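Malate oxidoreductase (Thermotoga maritima, PDB 1VL6) probably catalyses the NAD-dependent oxidative decarboxylation of malate to pyruvate. Local coordinates at residues A[130-135]-A[159-164]; A[72-77]-A[109-114]; A[139-144]-A[165-170]. All blocks are in the same frame, centred on the assembly; numbering follows the deposited sequence.

Contact 1 (A[130-135]-A[159-164]); sequences SLEPSF and MNIPVF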
# COMPACT_ATOMS: atom_id res chain seq x y z
N SER A 130 2.95 -2.44 29.93
CA SER A 130 3.49 -3.69 29.43
C SER A 130 3.70 -3.65 27.93
O SER A 130 4.46 -4.46 27.41
CB SER A 130 2.57 -4.85 29.78
OG SER A 130 1.40 -4.91 28.97
N LEU A 131 3.04 -2.71 27.25
CA LEU A 131 3.11 -2.59 25.81
C LEU A 131 4.24 -1.72 25.36
O LEU A 131 4.47 -1.62 24.17
CB LEU A 131 1.81 -2.00 25.25
CG LEU A 131 0.50 -2.74 25.56
CD1 LEU A 131 -0.65 -1.97 24.99
CD2 LEU A 131 0.49 -4.20 25.05
N GLU A 132 4.98 -1.11 26.29
CA GLU A 132 6.00 -0.15 25.89
C GLU A 132 6.98 -0.63 24.81
O GLU A 132 7.32 0.16 23.94
CB GLU A 132 6.79 0.35 27.08
CG GLU A 132 7.70 1.51 26.69
CD GLU A 132 8.24 2.29 27.85
OE1 GLU A 132 7.63 2.27 28.93
OE2 GLU A 132 9.27 2.94 27.64
N PRO A 133 7.46 -1.88 24.87
CA PRO A 133 8.41 -2.36 23.87
C PRO A 133 7.86 -2.41 22.47
O PRO A 133 8.64 -2.45 21.52
CB PRO A 133 8.75 -3.79 24.36
CG PRO A 133 8.41 -3.80 25.77
CD PRO A 133 7.19 -2.93 25.87
N SER A 134 6.54 -2.41 22.33
CA SER A 134 5.92 -2.60 21.02
C SER A 134 5.56 -1.32 20.28
O SER A 134 5.17 -1.37 19.09
CB SER A 134 4.68 -3.50 21.19
OG SER A 134 5.06 -4.74 21.80
N PHE A 135 5.72 -0.17 20.95
CA PHE A 135 5.31 1.12 20.36
C PHE A 135 6.27 2.24 20.60
O PHE A 135 7.01 2.24 21.57
CB PHE A 135 3.95 1.52 20.91
CG PHE A 135 2.89 0.53 20.61
CD1 PHE A 135 2.33 0.47 19.37
CD2 PHE A 135 2.47 -0.38 21.58
CE1 PHE A 135 1.36 -0.47 19.10
CE2 PHE A 135 1.52 -1.31 21.31
CZ PHE A 135 0.98 -1.37 20.07
N MSE A 159 6.28 5.83 31.85
CA MSE A 159 6.73 5.26 30.59
C MSE A 159 7.78 6.15 29.96
O MSE A 159 7.93 7.30 30.30
CB MSE A 159 5.56 5.04 29.63
CG MSE A 159 4.50 4.04 30.16
SE MSE A 159 3.05 3.70 28.87
CE MSE A 159 4.12 2.68 27.66
N ASN A 160 8.53 5.58 29.04
CA ASN A 160 9.60 6.30 28.36
C ASN A 160 9.33 6.44 26.91
O ASN A 160 10.24 6.50 26.14
CB ASN A 160 10.90 5.54 28.53
CG ASN A 160 11.50 5.75 29.87
OD1 ASN A 160 11.57 4.83 30.68
ND2 ASN A 160 11.89 6.98 30.15
N ILE A 161 8.06 6.38 26.55
CA ILE A 161 7.61 6.80 25.27
C ILE A 161 6.52 7.80 25.59
O ILE A 161 5.96 7.74 26.67
CB ILE A 161 7.06 5.65 24.45
CG1 ILE A 161 5.95 4.85 25.19
CG2 ILE A 161 8.13 4.77 24.06
CD1 ILE A 161 5.23 3.77 24.32
N PRO A 162 6.24 8.74 24.70
CA PRO A 162 5.26 9.76 24.99
C PRO A 162 3.88 9.14 25.11
O PRO A 162 3.59 8.11 24.46
CB PRO A 162 5.35 10.71 23.76
CG PRO A 162 5.88 9.86 22.66
CD PRO A 162 6.87 8.95 23.39
N VAL A 163 3.06 9.73 25.98
CA VAL A 163 1.69 9.34 26.14
C VAL A 163 0.87 10.59 26.07
O VAL A 163 1.15 11.55 26.77
CB VAL A 163 1.47 8.75 27.51
CG1 VAL A 163 0.04 8.24 27.66
CG2 VAL A 163 2.51 7.64 27.81
N PHE A 164 -0.16 10.55 25.23
CA PHE A 164 -0.99 11.69 24.90
C PHE A 164 -2.43 11.21 24.99
O PHE A 164 -2.72 10.12 24.48
CB PHE A 164 -0.68 12.07 23.46
CG PHE A 164 -1.46 13.26 22.94
CD1 PHE A 164 -1.19 14.55 23.40
CD2 PHE A 164 -2.40 13.10 21.94
CE1 PHE A 164 -1.89 15.64 22.89
CE2 PHE A 164 -3.10 14.20 21.42
CZ PHE A 164 -2.84 15.47 21.90
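Glu132 turns its CG away from its own backbone nitrogen (chi1 -171°) and runs on extended, which carries its carboxylate across to Met159, Asn160 and Ile161. From the other side, Met159, a selenomethionine, is bent at chi3 (72°), so that the methyl CE folds back to lie 3.6 Å from Glu132 CB. The result illustrates how one acidic side chain can join two loops. Its carboxylate meets a backbone N-H, and its aliphatic part lies against the apolar groups of Met159 and Ile161.

The polar half is a forked grip. The Asn160 N-H reaches Glu132 OE2 at 3.1 Å, coming from above the carboxylate plane, and a weak second bond runs from Asn160 N to Glu132 OE1 at 3.4 Å. The Asn160 side chain adds only its CB, beside OE2. In the apolar half, Glu132 runs alongside Met159 and Ile161, pointing the opposite way to each, and its CG lies 4.1 Å from Ile161 CG1. Ile161 CD1 lies 3.6 Å from the Phe135 carbonyl oxygen, with Phe135 CB a little further off; CG2 is also near that oxygen. Cutting Glu132 back to an alanine is likely to leave the Asn160 N-H without its carboxylate acceptor and a gap beside Met159 CE and Ile161 CG1.

Residues 130-135 follow helix 121-130 and include a short 3-10 turn, whereas 159-164 leads from the end of helix 147-158 into strand 163-165. Met159 and Ile161 also pack on Ile138 of the neighbouring strand 137-140, and Arg68 bonds to the carbonyl oxygen of Glu132. Beyond these, Leu131 and Phe135 pack against Ile114 of strand 110-115, while Ser134 OG bonds to the backbone nitrogen of Cys115 of the second subunit.

Contact 2 (A[72-77]-A[109-114]); sequences VAVVSD and IDAFPI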
# COMPACT_ATOMS: atom_id res chain seq x y z
N VAL A 72 2.19 3.70 16.87
CA VAL A 72 1.49 4.32 17.97
C VAL A 72 0.29 3.41 18.33
O VAL A 72 -0.39 2.90 17.44
CB VAL A 72 1.10 5.77 17.57
CG1 VAL A 72 -0.10 6.32 18.40
CG2 VAL A 72 2.33 6.67 17.68
N ALA A 73 0.10 3.15 19.63
CA ALA A 73 -1.06 2.40 20.06
C ALA A 73 -2.18 3.37 20.35
O ALA A 73 -1.96 4.36 21.00
CB ALA A 73 -0.73 1.62 21.29
N VAL A 74 -3.36 3.12 19.81
CA VAL A 74 -4.53 3.92 20.12
C VAL A 74 -5.31 3.10 21.13
O VAL A 74 -5.92 2.09 20.80
CB VAL A 74 -5.39 4.21 18.87
CG1 VAL A 74 -6.61 5.05 19.24
CG2 VAL A 74 -4.56 4.90 17.81
N VAL A 75 -5.28 3.55 22.38
CA VAL A 75 -5.72 2.72 23.51
C VAL A 75 -7.04 3.23 24.08
O VAL A 75 -7.13 4.36 24.51
CB VAL A 75 -4.63 2.72 24.60
CG1 VAL A 75 -5.09 1.95 25.85
CG2 VAL A 75 -3.33 2.13 24.04
N SER A 76 -8.06 2.38 24.10
CA SER A 76 -9.30 2.76 24.79
C SER A 76 -9.92 1.56 25.45
O SER A 76 -9.67 0.44 25.01
CB SER A 76 -10.35 3.33 23.83
OG SER A 76 -11.40 3.93 24.60
N ASP A 77 -10.71 1.80 26.49
CA ASP A 77 -11.59 0.76 27.06
C ASP A 77 -13.00 1.06 26.70
O ASP A 77 -13.90 0.32 27.04
CB ASP A 77 -11.49 0.70 28.56
CG ASP A 77 -12.08 1.92 29.25
OD1 ASP A 77 -11.94 3.06 28.75
OD2 ASP A 77 -12.64 1.81 30.37
N ILE A 109 1.73 8.16 10.39
CA ILE A 109 2.05 7.32 11.55
C ILE A 109 1.30 6.03 11.43
O ILE A 109 0.12 6.02 11.06
CB ILE A 109 1.66 8.04 12.84
CG1 ILE A 109 2.68 9.11 13.13
CG2 ILE A 109 1.55 7.08 14.00
CD1 ILE A 109 2.32 9.90 14.36
N ASP A 110 1.99 4.93 11.72
CA ASP A 110 1.39 3.63 11.70
C ASP A 110 0.72 3.41 13.05
O ASP A 110 1.37 3.06 14.04
CB ASP A 110 2.46 2.58 11.43
CG ASP A 110 2.97 2.61 10.02
OD1 ASP A 110 2.27 3.05 9.07
OD2 ASP A 110 4.08 2.18 9.74
N ALA A 111 -0.57 3.63 13.13
CA ALA A 111 -1.26 3.52 14.39
C ALA A 111 -2.10 2.24 14.44
O ALA A 111 -2.68 1.85 13.46
CB ALA A 111 -2.12 4.76 14.58
N PHE A 112 -2.12 1.59 15.61
CA PHE A 112 -2.84 0.31 15.82
C PHE A 112 -3.87 0.51 16.95
O PHE A 112 -3.55 1.12 17.96
CB PHE A 112 -1.85 -0.84 16.14
CG PHE A 112 -0.81 -1.06 15.07
CD1 PHE A 112 0.33 -0.25 15.01
CD2 PHE A 112 -1.00 -2.01 14.07
CE1 PHE A 112 1.26 -0.39 13.99
CE2 PHE A 112 -0.06 -2.18 13.05
CZ PHE A 112 1.07 -1.36 13.01
N PRO A 113 -5.11 0.08 16.75
CA PRO A 113 -6.09 0.14 17.81
C PRO A 113 -5.89 -0.94 18.82
O PRO A 113 -5.80 -2.11 18.46
CB PRO A 113 -7.41 -0.11 17.10
CG PRO A 113 -7.11 -0.11 15.68
CD PRO A 113 -5.69 -0.39 15.48
N ILE A 114 -5.85 -0.52 20.09
CA ILE A 114 -5.80 -1.40 21.20
C ILE A 114 -6.94 -1.09 22.15
O ILE A 114 -6.84 -0.19 22.99
CB ILE A 114 -4.45 -1.29 21.83
CG1 ILE A 114 -3.46 -2.06 20.96
CG2 ILE A 114 -4.45 -1.93 23.23
CD1 ILE A 114 -2.08 -1.65 21.19
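Val72 and Ala111 begin a run of parallel bridges that continues through Ala73 with Phe112 and Val74 with Pro113 to Val75 with Ile114. Five backbone hydrogen bonds hold this pairing. Phe112 N donates to Val72 O at 2.8 Å, and Val74 N to Phe112 O at 2.7 Å, the latter almost straight at 175°. Ile114 N then reaches Val74 O, also at 2.7 Å. Val72 N with Asp110 O, and Ser76 N with Ile114 O, close the two ends.

Weaker CA-H...O contacts fill the intervals, among them Val75 CA to Ile114 O at 3.2 Å.

Apolar contacts differ on the two faces. Ala73, Val75, Phe112 and Ile114 share one face, on which Ile114 CD1 lies over Ala73 CB at 3.5 Å. On the other face Val74 CG2 meets Ala111 CB at 4.1 Å. Near the start of the pair, with CG1 of Ile109 beside the backbone nitrogen (chi1 -76°), CG2 is left anti to it and touches Val72 CG2 at 3.8 Å.

The strand axes diverge by 25°, an ordinary twist for a parallel pair. The pairing is that of a beta-alpha-beta unit, with helix 89-107 as the connection. Because Phe112 and Ile114 supply the N-H groups on this side, Pro113 falls at a position where its missing N-H costs the pairing nothing.

Contact 3 (A[139-144]-A[165-170]); sequences NLEDIG and HDDQQG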
# COMPACT_ATOMS: atom_id res chain seq x y z
N ASN A 139 -1.41 6.73 22.37
CA ASN A 139 -2.50 7.67 22.30
C ASN A 139 -3.69 7.12 23.06
O ASN A 139 -4.38 6.22 22.59
CB ASN A 139 -2.89 7.93 20.85
CG ASN A 139 -4.09 8.87 20.72
OD1 ASN A 139 -4.88 8.70 19.80
ND2 ASN A 139 -4.24 9.84 21.63
N LEU A 140 -3.91 7.65 24.25
CA LEU A 140 -5.09 7.29 25.04
C LEU A 140 -6.26 8.02 24.41
O LEU A 140 -6.13 9.20 24.05
CB LEU A 140 -4.93 7.74 26.53
CG LEU A 140 -3.82 7.04 27.30
CD1 LEU A 140 -3.55 7.74 28.56
CD2 LEU A 140 -4.21 5.61 27.59
N GLU A 141 -7.38 7.32 24.27
CA GLU A 141 -8.52 7.87 23.59
C GLU A 141 -9.82 7.34 24.19
O GLU A 141 -9.93 6.13 24.44
CB GLU A 141 -8.41 7.54 22.11
CG GLU A 141 -9.52 8.15 21.26
CD GLU A 141 -9.33 9.61 20.90
OE1 GLU A 141 -8.21 10.01 20.61
OE2 GLU A 141 -10.34 10.34 20.90
N ASP A 142 -10.77 8.23 24.46
CA ASP A 142 -12.16 7.85 24.83
C ASP A 142 -12.19 6.99 26.07
O ASP A 142 -12.85 5.92 26.12
CB ASP A 142 -12.89 7.18 23.63
CG ASP A 142 -13.22 8.17 22.50
OD1 ASP A 142 -12.86 9.37 22.61
OD2 ASP A 142 -13.85 7.85 21.47
N ILE A 143 -11.45 7.47 27.07
CA ILE A 143 -11.41 6.89 28.42
C ILE A 143 -11.99 7.92 29.34
O ILE A 143 -11.53 9.07 29.36
CB ILE A 143 -9.96 6.56 28.86
CG1 ILE A 143 -9.35 5.49 27.94
CG2 ILE A 143 -9.92 6.09 30.31
CD1 ILE A 143 -7.85 5.36 28.06
N GLY A 144 -12.99 7.51 30.11
CA GLY A 144 -13.76 8.47 30.91
C GLY A 144 -13.03 9.19 32.02
O GLY A 144 -12.00 8.70 32.53
N HIS A 165 -3.31 11.98 25.62
CA HIS A 165 -4.78 11.73 25.58
C HIS A 165 -5.51 12.90 24.92
O HIS A 165 -5.58 13.99 25.49
CB HIS A 165 -5.31 11.51 26.99
CG HIS A 165 -6.77 11.18 27.05
ND1 HIS A 165 -7.50 11.31 28.20
CD2 HIS A 165 -7.63 10.72 26.11
CE1 HIS A 165 -8.75 10.94 27.98
NE2 HIS A 165 -8.86 10.59 26.71
N ASP A 166 -6.01 12.67 23.71
CA ASP A 166 -6.70 13.72 22.96
C ASP A 166 -7.64 14.60 23.72
O ASP A 166 -7.53 15.81 23.69
CB ASP A 166 -7.60 13.13 21.89
CG ASP A 166 -6.88 12.88 20.68
OD1 ASP A 166 -6.24 11.81 20.56
OD2 ASP A 166 -6.90 13.79 19.81
N ASP A 167 -8.63 13.97 24.31
CA ASP A 167 -9.75 14.68 24.90
C ASP A 167 -9.31 15.61 25.99
O ASP A 167 -9.99 16.58 26.29
CB ASP A 167 -10.77 13.69 25.46
CG ASP A 167 -11.35 12.80 24.35
OD1 ASP A 167 -12.17 13.44 23.63
OD2 ASP A 167 -10.98 11.57 24.10
N GLN A 168 -8.17 15.32 26.58
CA GLN A 168 -7.56 16.18 27.57
C GLN A 168 -6.65 17.17 26.90
O GLN A 168 -6.92 18.36 26.93
CB GLN A 168 -6.76 15.32 28.58
CG GLN A 168 -7.58 14.37 29.46
CD GLN A 168 -6.78 13.86 30.67
OE1 GLN A 168 -6.29 14.65 31.47
NE2 GLN A 168 -6.68 12.54 30.82
N GLN A 169 -5.55 16.68 26.32
CA GLN A 169 -4.42 17.56 25.90
C GLN A 169 -4.66 18.18 24.52
O GLN A 169 -4.34 19.34 24.28
CB GLN A 169 -3.05 16.83 25.96
CG GLN A 169 -2.74 16.28 27.37
CD GLN A 169 -1.69 15.19 27.40
OE1 GLN A 169 -1.87 14.16 26.77
NE2 GLN A 169 -0.57 15.44 28.10
N GLY A 170 -5.24 17.41 23.63
CA GLY A 170 -5.57 17.91 22.30
C GLY A 170 -6.65 18.96 22.35
O GLY A 170 -6.50 20.05 21.79
O HOH W 1 -11.59 10.39 26.71
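His165 lays its CB against Leu140 CB at 3.8 Å, and the edge of its imidazole, at CD2, faces the Leu140 carbonyl oxygen. A chi1 of -177° sends the ring out past the strand end towards Asp142 and Ile143. Both ring nitrogens are engaged in the plane of the ring: ND1 accepts Gln168 NE2 at 3.0 Å, and NE2 lies 2.7 Å from a water. The same water donates to Ile143 O and to Asp167 OD2, linking the histidine to Ile143 of 139-144 and to Asp167 of its own segment. Two partners in the plane should fix the rotation of the ring.

An amide and four carboxylates make up the other half. Asn139 ND2 donates to Asp166 OD1 at 3.0 Å, nearly along the C-O axis, with the two flat groups 62° apart. Glu141, bent at chi2 (80°), brings OE1 within 2.7 Å of the same oxygen. Lys99 forms salt bridges to both carboxylates and a hydrogen bond to Asn139 OD1, which probably offsets their crowding. Asp167 OD2 takes a weak bond from Asp142 N at 3.4 Å and stands 3.3 Å from Asp142 OD1. Glu141, Asp142 and Asp167 probably correspond to the Glu, Asp and Asp ligands of the divalent metal in malic enzymes; a water lies beside Asp167 OD2 here.

Leu140 and His165 pair as neighbours in the parallel sheet, strand 137-140 lying between 71-76 and 163-165. The acidic groups gather just past the strand ends, where 163-165 turns directly into helix 166-186. Helix 89-107 packs on one side, with Met96 against Glu141 and Asp142, and helix 147-158 touches His165 through Cys148.

In the fold
From the N terminus, contact 2 comes first: strand 71-76 is followed by helix 89-107 and rejoined by strand 110-115, and this loop closes before the others open. Contact 1 then opens at 130-135 and contact 3 at 139-144; the chain passes through helix 147-158 and returns to close contact 1 at 159-164 and contact 3 at 165-170. These two therefore cross, whereas contact 2 stands in series with both. All three reach one four-stranded parallel sheet, contact 2 at its 110-115 edge and contact 3 at the opposite one. Phe135 packs contact 1 onto contact 2, while strand 163-165 leads from contact 1 into helix 166-186 of contact 3.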